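PDB 4HZD: CysE, serine acetyltransferase from Brucella abortus, which transfers the acetyl group of acetyl-coenzyme A to L-serine, yielding O-acetylserine, probably as the first committed step of cysteine biosynthesis. Local coordinates for residues K116-H119 against A120-H124; L126-W129 against L130-G134; Q133-K136 against D137-Y140; A139-L142 against Q143-S147; G196-S199 against G200-P204. All coordinates share one frame; numbering follows the deposited sequence.

Contact 1: residues K116-H119 against A120-H124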
# COMPACT_ATOMS: atom_id res chain seq x y z
N LYS A 116 20.87 -7.60 -3.75
CA LYS A 116 20.00 -7.57 -4.93
C LYS A 116 20.57 -8.38 -6.09
O LYS A 116 19.81 -8.91 -6.89
CB LYS A 116 19.65 -6.11 -5.34
CG LYS A 116 20.80 -5.33 -5.98
CD LYS A 116 20.46 -3.84 -6.12
CE LYS A 116 21.43 -3.16 -7.08
NZ LYS A 116 21.29 -1.67 -7.01
N GLY A 117 21.90 -8.56 -6.16
CA GLY A 117 22.46 -9.45 -7.18
C GLY A 117 21.93 -10.88 -7.04
O GLY A 117 21.49 -11.50 -8.02
N PHE A 118 21.94 -11.40 -5.81
CA PHE A 118 21.42 -12.74 -5.55
C PHE A 118 19.90 -12.79 -5.86
O PHE A 118 19.41 -13.73 -6.48
CB PHE A 118 21.70 -13.16 -4.09
CG PHE A 118 21.02 -14.43 -3.71
CD1 PHE A 118 21.57 -15.66 -4.06
CD2 PHE A 118 19.82 -14.41 -2.96
CE1 PHE A 118 20.95 -16.84 -3.70
CE2 PHE A 118 19.20 -15.60 -2.59
CZ PHE A 118 19.75 -16.82 -2.98
N HIS A 119 19.15 -11.75 -5.45
CA HIS A 119 17.71 -11.71 -5.74
C HIS A 119 17.48 -11.66 -7.24
O HIS A 119 16.58 -12.35 -7.77
CB HIS A 119 17.05 -10.50 -5.08
CG HIS A 119 17.20 -10.46 -3.58
ND1 HIS A 119 17.38 -9.32 -2.91
CD2 HIS A 119 17.28 -11.49 -2.66
CE1 HIS A 119 17.52 -9.60 -1.59
NE2 HIS A 119 17.45 -10.93 -1.45
N ALA A 120 18.29 -10.88 -7.97
CA ALA A 120 18.15 -10.86 -9.43
C ALA A 120 18.41 -12.21 -10.08
O ALA A 120 17.79 -12.55 -11.08
CB ALA A 120 19.02 -9.81 -10.07
N ILE A 121 19.39 -12.94 -9.60
CA ILE A 121 19.72 -14.19 -10.26
C ILE A 121 18.53 -15.15 -10.24
O ILE A 121 18.16 -15.75 -11.27
CB ILE A 121 20.95 -14.87 -9.63
CG1 ILE A 121 22.23 -14.15 -10.02
CG2 ILE A 121 21.10 -16.31 -10.12
CD1 ILE A 121 23.35 -14.47 -9.03
N GLN A 122 17.93 -15.30 -9.06
CA GLN A 122 16.79 -16.22 -8.90
C GLN A 122 15.55 -15.71 -9.63
O GLN A 122 14.77 -16.49 -10.20
CB GLN A 122 16.50 -16.51 -7.42
CG GLN A 122 17.73 -16.71 -6.55
CD GLN A 122 18.76 -17.68 -7.17
OE1 GLN A 122 18.40 -18.59 -7.94
NE2 GLN A 122 20.02 -17.51 -6.81
N THR A 123 15.40 -14.39 -9.68
CA THR A 123 14.32 -13.79 -10.46
C THR A 123 14.51 -14.14 -11.92
O THR A 123 13.56 -14.57 -12.56
CB THR A 123 14.20 -12.24 -10.29
OG1 THR A 123 14.01 -11.93 -8.92
CG2 THR A 123 13.00 -11.72 -11.08
N HIS A 124 15.75 -14.08 -12.44
CA HIS A 124 15.98 -14.54 -13.80
C HIS A 124 15.64 -16.00 -14.00
O HIS A 124 15.04 -16.37 -15.02
CB HIS A 124 17.41 -14.36 -14.27
CG HIS A 124 17.64 -15.00 -15.62
ND1 HIS A 124 17.05 -14.53 -16.75
CD2 HIS A 124 18.30 -16.18 -15.97
CE1 HIS A 124 17.40 -15.33 -17.78
NE2 HIS A 124 18.14 -16.34 -17.30
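The carbonyl of His-119 meets two donors from a single residue, Thr-123, which illustrates how a threonine can tie itself back to the preceding turn of an alpha-helix. This is the opening of helix 116-132, in the N-terminal helical region of the serine acetyltransferase fold. The backbone bond runs from Thr-123 N to His-119 O at 3.0 Å, while Thr-123 OG1 reaches the same oxygen at 2.8 Å. The two donors approach from opposite faces of the carbonyl plane, with the hydroxyl well above it. The hydroxyl gets there because OG1 stands beside its own backbone N (chi1 -58°), on the side facing the preceding turn.

Phe-118 and Gln-122 form the second pair. Gln-122 CG stands beside its backbone N (chi1 -41°) and lies over one face of the Phe-118 ring near its rim, 4.1 Å from Phe-118 CZ. The bend at chi2 then brings the amide toward the ring, its plane turned 53° from it, and NE2 comes within 3.3 Å of Phe-118 CE1.

A second shell fixes these groups. The amide of Gln-122 is held at both ends, OE1 by Trp-87 NE1 and NE2 by Asp-94 OD2, so its rotation is determined in this buried setting. His-119 is likewise gripped through both nitrogens, by Arg-62 and the carbonyl of Val-112. At the head of the helix, Lys-116 NZ bonds to Gln-151 and Thr-170 of its own chain and to Ser-147 of the second subunit. The backbone of the same residue opens the helical bonding: Lys-116 O accepts from Ala-120 N at 2.7 Å.

Contact 2: residues L126-W129 against L130-G134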
# COMPACT_ATOMS: atom_id res chain seq x y z
N LEU A 126 13.45 -17.76 -12.51
CA LEU A 126 11.99 -17.81 -12.61
C LEU A 126 11.52 -17.37 -13.99
O LEU A 126 10.79 -18.09 -14.66
CB LEU A 126 11.31 -16.95 -11.53
CG LEU A 126 9.76 -16.95 -11.56
CD1 LEU A 126 9.24 -18.40 -11.59
CD2 LEU A 126 9.17 -16.16 -10.37
N ALA A 127 11.93 -16.17 -14.39
CA ALA A 127 11.58 -15.61 -15.70
C ALA A 127 11.95 -16.54 -16.88
O ALA A 127 11.20 -16.67 -17.86
CB ALA A 127 12.24 -14.23 -15.87
N HIS A 128 13.10 -17.18 -16.77
CA HIS A 128 13.64 -18.05 -17.83
C HIS A 128 12.75 -19.28 -18.02
O HIS A 128 12.38 -19.64 -19.13
CB HIS A 128 15.10 -18.45 -17.51
CG HIS A 128 15.74 -19.34 -18.57
ND1 HIS A 128 16.13 -18.87 -19.78
CD2 HIS A 128 16.07 -20.71 -18.55
CE1 HIS A 128 16.66 -19.88 -20.51
NE2 HIS A 128 16.63 -21.00 -19.75
N TRP A 129 12.43 -19.92 -16.91
CA TRP A 129 11.48 -21.03 -16.91
C TRP A 129 10.11 -20.65 -17.53
O TRP A 129 9.57 -21.36 -18.43
CB TRP A 129 11.35 -21.57 -15.47
CG TRP A 129 10.40 -22.73 -15.37
CD1 TRP A 129 10.55 -24.02 -15.91
CD2 TRP A 129 9.07 -22.73 -14.76
NE1 TRP A 129 9.44 -24.78 -15.63
CE2 TRP A 129 8.52 -24.07 -14.96
CE3 TRP A 129 8.30 -21.77 -14.10
CZ2 TRP A 129 7.27 -24.42 -14.50
CZ3 TRP A 129 7.04 -22.14 -13.62
CH2 TRP A 129 6.54 -23.43 -13.81
N LEU A 130 9.53 -19.54 -17.04
CA LEU A 130 8.26 -19.02 -17.56
C LEU A 130 8.33 -18.81 -19.07
O LEU A 130 7.40 -19.17 -19.79
CB LEU A 130 7.87 -17.69 -16.86
CG LEU A 130 7.50 -17.91 -15.39
CD1 LEU A 130 7.25 -16.59 -14.70
CD2 LEU A 130 6.26 -18.79 -15.26
N TYR A 131 9.44 -18.21 -19.53
CA TYR A 131 9.63 -17.89 -20.96
C TYR A 131 9.61 -19.18 -21.78
O TYR A 131 8.90 -19.26 -22.79
CB TYR A 131 10.94 -17.10 -21.15
CG TYR A 131 11.22 -16.55 -22.54
CD1 TYR A 131 10.61 -15.37 -22.99
CD2 TYR A 131 12.11 -17.20 -23.40
CE1 TYR A 131 10.88 -14.87 -24.25
CE2 TYR A 131 12.39 -16.69 -24.67
CZ TYR A 131 11.78 -15.53 -25.08
OH TYR A 131 12.10 -15.00 -26.33
N LYS A 132 10.31 -20.20 -21.30
CA LYS A 132 10.37 -21.52 -22.00
C LYS A 132 9.00 -22.21 -21.98
O LYS A 132 8.72 -23.05 -22.83
CB LYS A 132 11.40 -22.46 -21.35
CG LYS A 132 12.87 -22.11 -21.58
CD LYS A 132 13.78 -22.64 -20.46
CE LYS A 132 13.16 -23.71 -19.52
NZ LYS A 132 14.00 -24.16 -18.35
N GLN A 133 8.16 -21.86 -21.02
CA GLN A 133 6.81 -22.46 -20.93
C GLN A 133 5.80 -21.76 -21.85
O GLN A 133 4.64 -22.13 -21.89
CB GLN A 133 6.31 -22.51 -19.49
CG GLN A 133 7.13 -23.39 -18.55
CD GLN A 133 7.09 -24.87 -18.94
OE1 GLN A 133 8.08 -25.42 -19.43
NE2 GLN A 133 5.95 -25.51 -18.73
N GLY A 134 6.24 -20.76 -22.60
CA GLY A 134 5.33 -19.93 -23.43
C GLY A 134 4.61 -18.83 -22.64
O GLY A 134 3.71 -18.16 -23.17
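Leu-130 N bonds to Leu-126 O (3.1 Å) in the first of four successive i to i+4 bonds, and the run ends in a Schellman motif at Gly-134, whose phi is positive (81°).

Trp-129 offers an example of an aromatic in the last turn of a helix being covered by the residue one turn on. Gln-133 CG, beside its backbone N (chi1 -64°), sits over the indole face, 4.1 Å from the centroid of the five-membered ring of Trp-129 and somewhat off its normal: a CH-pi contact. After a bend at chi2 the Gln-133 amide lies almost parallel to the indole, the planes differing by only 7°. Leu-130 touches the six-membered part instead, with CD2 3.8 Å from Trp-129 CE3. Its other methyl, CD1, packs on Leu-126 CG at 4.0 Å.

On another side of the helix the aliphatic part of Lys-132 crosses the His-128 imidazole at a slant, CG over one face and CD 3.4 Å from His-128 NE2. The amine ends near the plane of the Trp-129 ring, at its edge.

These pairs face different neighbours. Leu-126 and Leu-130 turn to Leu-142 of helix 136-149, and Trp-129 lies against Thr-79, Met-80 and Ala-83 of helix 70-83. His-128 ND1 bonds to Pro-156 O, just past strand 152-154, so the end of helix 116-132 packs against helices 70-83 and 136-149 and against the start of the beta-helical domain.

Contact 3: residues Q133-K136 against D137-Y140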
# COMPACT_ATOMS: atom_id res chain seq x y z
N GLN A 133 8.16 -21.86 -21.02
CA GLN A 133 6.81 -22.46 -20.93
C GLN A 133 5.80 -21.76 -21.85
O GLN A 133 4.64 -22.13 -21.89
CB GLN A 133 6.31 -22.51 -19.49
CG GLN A 133 7.13 -23.39 -18.55
CD GLN A 133 7.09 -24.87 -18.94
OE1 GLN A 133 8.08 -25.42 -19.43
NE2 GLN A 133 5.95 -25.51 -18.73
N GLY A 134 6.24 -20.76 -22.60
CA GLY A 134 5.33 -19.93 -23.43
C GLY A 134 4.61 -18.83 -22.64
O GLY A 134 3.71 -18.16 -23.17
N ARG A 135 5.01 -18.63 -21.38
CA ARG A 135 4.46 -17.58 -20.53
C ARG A 135 5.30 -16.30 -20.61
O ARG A 135 5.88 -15.83 -19.61
CB ARG A 135 4.34 -18.10 -19.08
CG ARG A 135 3.25 -19.15 -18.93
CD ARG A 135 3.23 -19.74 -17.54
NE ARG A 135 2.57 -18.86 -16.58
CZ ARG A 135 2.31 -19.20 -15.32
NH1 ARG A 135 2.71 -20.39 -14.86
NH2 ARG A 135 1.68 -18.35 -14.50
N LYS A 136 5.34 -15.73 -21.81
CA LYS A 136 6.29 -14.69 -22.17
C LYS A 136 5.97 -13.37 -21.52
O LYS A 136 6.88 -12.64 -21.15
CB LYS A 136 6.41 -14.57 -23.71
CG LYS A 136 7.13 -15.79 -24.26
CD LYS A 136 7.37 -15.78 -25.76
CE LYS A 136 8.17 -17.03 -26.10
NZ LYS A 136 8.78 -16.93 -27.45
N ASP A 137 4.68 -13.08 -21.34
CA ASP A 137 4.33 -11.87 -20.61
C ASP A 137 4.76 -11.93 -19.18
O ASP A 137 5.36 -10.98 -18.71
CB ASP A 137 2.88 -11.48 -20.77
CG ASP A 137 2.66 -10.83 -22.06
OD1 ASP A 137 2.86 -9.60 -22.14
OD2 ASP A 137 2.42 -11.55 -23.05
N PHE A 138 4.51 -13.06 -18.51
CA PHE A 138 4.97 -13.16 -17.14
C PHE A 138 6.49 -12.94 -17.12
O PHE A 138 7.02 -12.21 -16.29
CB PHE A 138 4.60 -14.51 -16.51
CG PHE A 138 4.31 -14.41 -15.01
CD1 PHE A 138 5.19 -13.74 -14.15
CD2 PHE A 138 3.16 -14.99 -14.48
CE1 PHE A 138 4.93 -13.64 -12.79
CE2 PHE A 138 2.88 -14.88 -13.13
CZ PHE A 138 3.78 -14.23 -12.27
N ALA A 139 7.19 -13.59 -18.04
CA ALA A 139 8.65 -13.49 -18.07
C ALA A 139 9.12 -12.03 -18.28
O ALA A 139 10.00 -11.54 -17.57
CB ALA A 139 9.23 -14.43 -19.13
N TYR A 140 8.50 -11.32 -19.23
CA TYR A 140 8.90 -9.93 -19.50
C TYR A 140 8.55 -9.04 -18.31
O TYR A 140 9.28 -8.09 -17.99
CB TYR A 140 8.22 -9.37 -20.76
CG TYR A 140 8.62 -9.99 -22.08
CD1 TYR A 140 9.94 -10.45 -22.32
CD2 TYR A 140 7.69 -10.10 -23.12
CE1 TYR A 140 10.28 -11.02 -23.56
CE2 TYR A 140 8.03 -10.66 -24.34
CZ TYR A 140 9.31 -11.11 -24.56
OH TYR A 140 9.59 -11.66 -25.80
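Arg-135 sets its CG beside the backbone N (chi1 -70°) and then bends at chi3 (79°), bringing NH2 alongside Phe-138, 3.7 Å from its CD2. The two side chains run in the same direction, but the guanidinium stands nearly perpendicular to the phenyl plane, with 82° between them, and meets the ring obliquely.

Arg-135 is also the N-cap of helix 136-149. Its carbonyl starts the helical bonding, accepting from Ala-139 N at 3.0 Å. One residue on, Lys-136 O takes Tyr-140 N at 2.8 Å. The Tyr-140 ring turns one face to that same oxygen, its CG 3.3 Å from Lys-136 O, so the carbonyl is bonded by the backbone and covered by the aromatic. Just before the cap the chain reverses after helix 116-132.

Charged ends here look to a neighbour: Arg-135 NE forms a salt bridge with Asp-34 of the third subunit, while Asp-137 OD2 is salt-bridged to Arg-107 and OD1 hydrogen-bonded to Tyr-114 of that subunit. These bonds make the helix start a polar interface with the third subunit; the helix dipole would probably also favour the carboxylate of Asp-137 there.

Contact 4: residues A139-L142 against Q143-S147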
# COMPACT_ATOMS: atom_id res chain seq x y z
N ALA A 139 7.19 -13.59 -18.04
CA ALA A 139 8.65 -13.49 -18.07
C ALA A 139 9.12 -12.03 -18.28
O ALA A 139 10.00 -11.54 -17.57
CB ALA A 139 9.23 -14.43 -19.13
N TYR A 140 8.50 -11.32 -19.23
CA TYR A 140 8.90 -9.93 -19.50
C TYR A 140 8.55 -9.04 -18.31
O TYR A 140 9.28 -8.09 -17.99
CB TYR A 140 8.22 -9.37 -20.76
CG TYR A 140 8.62 -9.99 -22.08
CD1 TYR A 140 9.94 -10.45 -22.32
CD2 TYR A 140 7.69 -10.10 -23.12
CE1 TYR A 140 10.28 -11.02 -23.56
CE2 TYR A 140 8.03 -10.66 -24.34
CZ TYR A 140 9.31 -11.11 -24.56
OH TYR A 140 9.59 -11.66 -25.80
N TYR A 141 7.44 -9.35 -17.65
CA TYR A 141 7.06 -8.61 -16.48
C TYR A 141 8.13 -8.73 -15.39
O TYR A 141 8.48 -7.75 -14.74
CB TYR A 141 5.65 -9.00 -15.93
CG TYR A 141 5.31 -8.18 -14.74
CD1 TYR A 141 4.81 -6.88 -14.89
CD2 TYR A 141 5.60 -8.63 -13.44
CE1 TYR A 141 4.54 -6.09 -13.80
CE2 TYR A 141 5.33 -7.82 -12.33
CZ TYR A 141 4.82 -6.55 -12.52
OH TYR A 141 4.54 -5.73 -11.46
N LEU A 142 8.58 -9.94 -15.13
CA LEU A 142 9.64 -10.12 -14.15
C LEU A 142 10.96 -9.39 -14.56
O LEU A 142 11.61 -8.70 -13.74
CB LEU A 142 9.91 -11.63 -13.98
CG LEU A 142 8.81 -12.40 -13.22
CD1 LEU A 142 9.05 -13.89 -13.40
CD2 LEU A 142 8.83 -11.99 -11.75
N GLN A 143 11.34 -9.53 -15.83
CA GLN A 143 12.53 -8.84 -16.38
C GLN A 143 12.40 -7.33 -16.14
O GLN A 143 13.35 -6.69 -15.69
CB GLN A 143 12.69 -9.08 -17.89
CG GLN A 143 13.81 -8.24 -18.52
CD GLN A 143 13.79 -8.26 -20.05
OE1 GLN A 143 12.82 -8.73 -20.66
NE2 GLN A 143 14.87 -7.80 -20.66
N SER A 144 11.21 -6.82 -16.39
CA SER A 144 10.91 -5.39 -16.25
C SER A 144 10.98 -4.97 -14.81
O SER A 144 11.60 -3.92 -14.47
CB SER A 144 9.50 -5.07 -16.82
OG SER A 144 9.18 -3.72 -16.56
N ARG A 145 10.37 -5.76 -13.94
CA ARG A 145 10.40 -5.44 -12.53
C ARG A 145 11.83 -5.58 -11.94
O ARG A 145 12.27 -4.75 -11.13
CB ARG A 145 9.38 -6.31 -11.78
CG ARG A 145 9.17 -5.84 -10.37
CD ARG A 145 8.17 -4.69 -10.26
NE ARG A 145 8.05 -4.48 -8.84
CZ ARG A 145 8.18 -3.33 -8.20
NH1 ARG A 145 8.37 -2.19 -8.84
NH2 ARG A 145 8.07 -3.34 -6.89
N SER A 146 12.57 -6.59 -12.39
CA SER A 146 13.96 -6.76 -11.93
C SER A 146 14.82 -5.60 -12.42
O SER A 146 15.61 -5.03 -11.64
CB SER A 146 14.55 -8.12 -12.34
OG SER A 146 15.94 -8.19 -12.03
N SER A 147 14.63 -5.19 -13.68
CA SER A 147 15.38 -4.03 -14.17
C SER A 147 15.14 -2.81 -13.29
O SER A 147 16.07 -2.05 -12.98
CB SER A 147 15.03 -3.69 -15.63
OG SER A 147 15.93 -2.72 -16.11
O HOH W 1 10.77 -6.66 -20.00
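Tyr-141 and Arg-145 typify side chains one turn apart on an alpha-helix, here helix 136-149, which leads from the helical domain into the left-handed beta-helix. The backbone bonds are regular: Ala-139, Tyr-140, Tyr-141 and Leu-142 each give their carbonyl to the N-H four residues on, the shortest being Ser-146 N to Leu-142 O at 2.7 Å.

Van der Waals contact comes next. Tyr-141 and Arg-145 run side by side in the same direction, ring and guanidinium planes 31° apart, with Tyr-141 OH 4.0 Å from Arg-145 CD. The bend of Arg-145 at chi2 (83°) takes its head onward to the carbonyl of Leu-63, bonded through NE. Phe-40 of the third subunit also meets the Tyr-141 ring, edge-to-face.

The serines add polar links to other parts of the structure. Ser-144 and Ser-146 both hold OG opposite the backbone N (chi1 near 175°); each OG points away from the preceding turn, and the serine CB lies by the carbonyl four residues back, Ser-144 CB being 3.2 Å from Tyr-140 O. The hydroxyls bond elsewhere, Ser-144 to Tyr-114 O of the third subunit and Ser-146 to Thr-152.

Gln-143 extends beside Tyr-140, its NE2 bonded to Asp-153. At the amide oxygen a water spans the turn, donating to Tyr-140 O at 2.9 Å and, weakly, to Gln-143 OE1 at 3.0 Å.

Contact 5: residues G196-S199 against G200-P204. With COA (coenzyme A), chain C.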
# COMPACT_ATOMS: atom_id res chain seq x y z
N GLY A 196 25.56 -4.45 -32.19
CA GLY A 196 24.51 -3.69 -32.88
C GLY A 196 24.39 -4.04 -34.36
O GLY A 196 23.52 -3.50 -35.05
N LYS A 197 25.24 -4.94 -34.83
CA LYS A 197 25.35 -5.21 -36.27
C LYS A 197 25.14 -6.68 -36.69
O LYS A 197 25.57 -7.08 -37.77
CB LYS A 197 26.70 -4.70 -36.80
CG LYS A 197 27.91 -5.48 -36.29
CD LYS A 197 29.20 -4.98 -36.90
CE LYS A 197 29.60 -3.64 -36.30
NZ LYS A 197 31.03 -3.37 -36.58
N SER A 198 24.48 -7.47 -35.84
CA SER A 198 24.15 -8.86 -36.21
C SER A 198 22.75 -9.26 -35.73
O SER A 198 22.10 -8.52 -35.00
CB SER A 198 25.22 -9.86 -35.73
OG SER A 198 25.11 -10.12 -34.35
N SER A 199 22.31 -10.45 -36.14
CA SER A 199 20.89 -10.80 -36.15
C SER A 199 20.46 -11.90 -35.18
O SER A 199 19.44 -11.76 -34.49
CB SER A 199 20.47 -11.22 -37.57
OG SER A 199 21.06 -10.37 -38.54
N GLY A 200 21.19 -13.00 -35.16
CA GLY A 200 20.74 -14.20 -34.45
C GLY A 200 21.53 -14.29 -33.17
O GLY A 200 21.30 -13.51 -32.25
N ASP A 201 22.47 -15.22 -33.15
CA ASP A 201 23.33 -15.40 -32.00
C ASP A 201 24.32 -14.23 -31.96
O ASP A 201 25.10 -14.04 -32.90
CB ASP A 201 24.01 -16.76 -32.08
CG ASP A 201 24.65 -17.18 -30.76
OD1 ASP A 201 24.68 -16.37 -29.80
OD2 ASP A 201 25.14 -18.33 -30.70
N ARG A 202 24.27 -13.42 -30.90
CA ARG A 202 24.90 -12.11 -30.94
C ARG A 202 25.41 -11.56 -29.60
O ARG A 202 25.76 -10.38 -29.53
CB ARG A 202 23.93 -11.08 -31.57
CG ARG A 202 22.66 -10.78 -30.76
CD ARG A 202 21.59 -10.01 -31.59
NE ARG A 202 20.40 -9.60 -30.80
CZ ARG A 202 19.39 -10.40 -30.44
NH1 ARG A 202 19.36 -11.70 -30.75
NH2 ARG A 202 18.38 -9.90 -29.73
N HIS A 203 25.41 -12.38 -28.55
CA HIS A 203 25.82 -11.87 -27.22
C HIS A 203 26.83 -12.86 -26.73
O HIS A 203 26.95 -13.96 -27.32
CB HIS A 203 24.61 -11.75 -26.26
CG HIS A 203 23.50 -10.84 -26.79
ND1 HIS A 203 22.28 -11.30 -27.11
CD2 HIS A 203 23.47 -9.47 -27.03
CE1 HIS A 203 21.51 -10.29 -27.56
NE2 HIS A 203 22.23 -9.17 -27.53
N PRO A 204 27.56 -12.51 -25.66
CA PRO A 204 28.70 -13.30 -25.20
C PRO A 204 28.44 -14.65 -24.55
O PRO A 204 27.37 -14.94 -23.96
CB PRO A 204 29.38 -12.37 -24.18
CG PRO A 204 29.01 -11.01 -24.62
CD PRO A 204 27.56 -11.18 -25.02
N1A COA C . 35.98 0.96 -27.91
C2A COA C . 37.22 1.09 -28.41
N3A COA C . 37.54 0.81 -29.70
C4A COA C . 36.59 0.33 -30.55
C5A COA C . 35.21 0.14 -30.08
C6A COA C . 34.94 0.49 -28.65
N6A COA C . 33.71 0.36 -28.11
N7A COA C . 34.51 -0.33 -31.13
C8A COA C . 35.36 -0.43 -32.19
N9A COA C . 36.60 -0.03 -31.84
C1B COA C . 37.82 0.02 -32.68
C2B COA C . 38.34 -1.38 -33.02
O2B COA C . 39.15 -1.90 -31.96
C3B COA C . 39.13 -1.12 -34.28
O3B COA C . 40.48 -0.74 -33.97
P3B COA C . 41.77 -1.32 -34.76
O7A COA C . 41.39 -1.11 -36.21
O8A COA C . 41.87 -2.78 -34.34
O9A COA C . 42.95 -0.49 -34.27
C4B COA C . 38.38 0.03 -34.96
O4B COA C . 37.61 0.68 -33.93
C5B COA C . 37.44 -0.44 -36.06
O5B COA C . 36.44 -1.30 -35.50
P1A COA C . 35.07 -1.68 -36.28
O1A COA C . 34.36 -2.71 -35.43
O2A COA C . 35.42 -1.99 -37.72
O3A COA C . 34.25 -0.27 -36.24
P2A COA C . 32.64 -0.14 -36.27
O4A COA C . 32.10 -1.27 -37.12
O5A COA C . 32.27 1.29 -36.62
O6A COA C . 32.22 -0.41 -34.72
CBP COA C . 30.59 0.26 -32.98
CCP COA C . 30.85 -0.49 -34.29
CDP COA C . 31.83 1.02 -32.55
CEP COA C . 29.46 1.25 -33.25
CAP COA C . 30.18 -0.78 -31.89
OAP COA C . 31.18 -1.81 -31.73
C9P COA C . 29.86 -0.20 -30.53
O9P COA C . 30.67 -0.28 -29.60
N8P COA C . 28.66 0.37 -30.42
C7P COA C . 27.84 0.30 -29.23
C6P COA C . 26.93 -0.93 -29.20
C5P COA C . 26.41 -1.14 -27.80
O5P COA C . 26.60 -0.29 -26.94
N4P COA C . 25.75 -2.29 -27.60
C3P COA C . 25.31 -2.82 -26.32
C2P COA C . 24.24 -3.89 -26.50
S1P COA C . 23.40 -4.17 -24.93
O HOH W 2 26.40 -8.49 -31.63
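Ser-198 and Arg-202 meet without any direct hydrogen bond between residues 196-199 and 200-204: the serine OG rests on a methylene, 3.2 Å from Arg-202 CB. Such a surface excursion exemplifies the loops that leave the coils of a left-handed beta-helix, here between strands 191-193 and 205-206. Ser-198 is poorly ordered, so its part is tentative.

Arg-202 supplies the firmer bonds. From an extended chain its NH1 turns back to Gly-200 O at 3.0 Å, a nearly straight bond (161°) lying in both the guanidinium and the carbonyl plane. Ser-199 O stays farther off, 3.7 Å from Arg-202 NH1. NH2 is salt-bridged to Glu-176, and His-203 lays CE1 over one guanidinium face, 3.4 Å above it, so the group is fixed at its edge and on a face.

At the other end of the loop, Lys-197 reaches a bound coenzyme A also held by Ala-214 and Ala-232 of the third subunit, which places the loop beside a pocket between subunits. Lys-197 NZ is modelled 2.4 Å from the diphosphate oxygen O4A of the coenzyme, too short to trust as a distance though plausible as an ammonium-phosphate bond. Within the loop, a water donates to Arg-202 O at 2.9 Å.

Contacts 1 to 4 follow one another along a helical hairpin: contacts 1 and 2 on helix 116-132, contact 3 at the turn, contact 4 on helix 136-149. Contacts 2 and 3 share Gln-133 and Gly-134, with centres about 6 Å apart, and contacts 3 and 4 share Ala-139 and Tyr-140. The two helices pack directly, Ser-146 and Leu-142 of contact 4 lying against Thr-123 of contact 1, whose centre is about 11 Å away. Contact 5 stands apart on a beta-helix loop, its centre 22 to 25 Å from the others. The hairpin thus joins the helical and beta-helical parts, while contact 5 borders a coenzyme site between subunits.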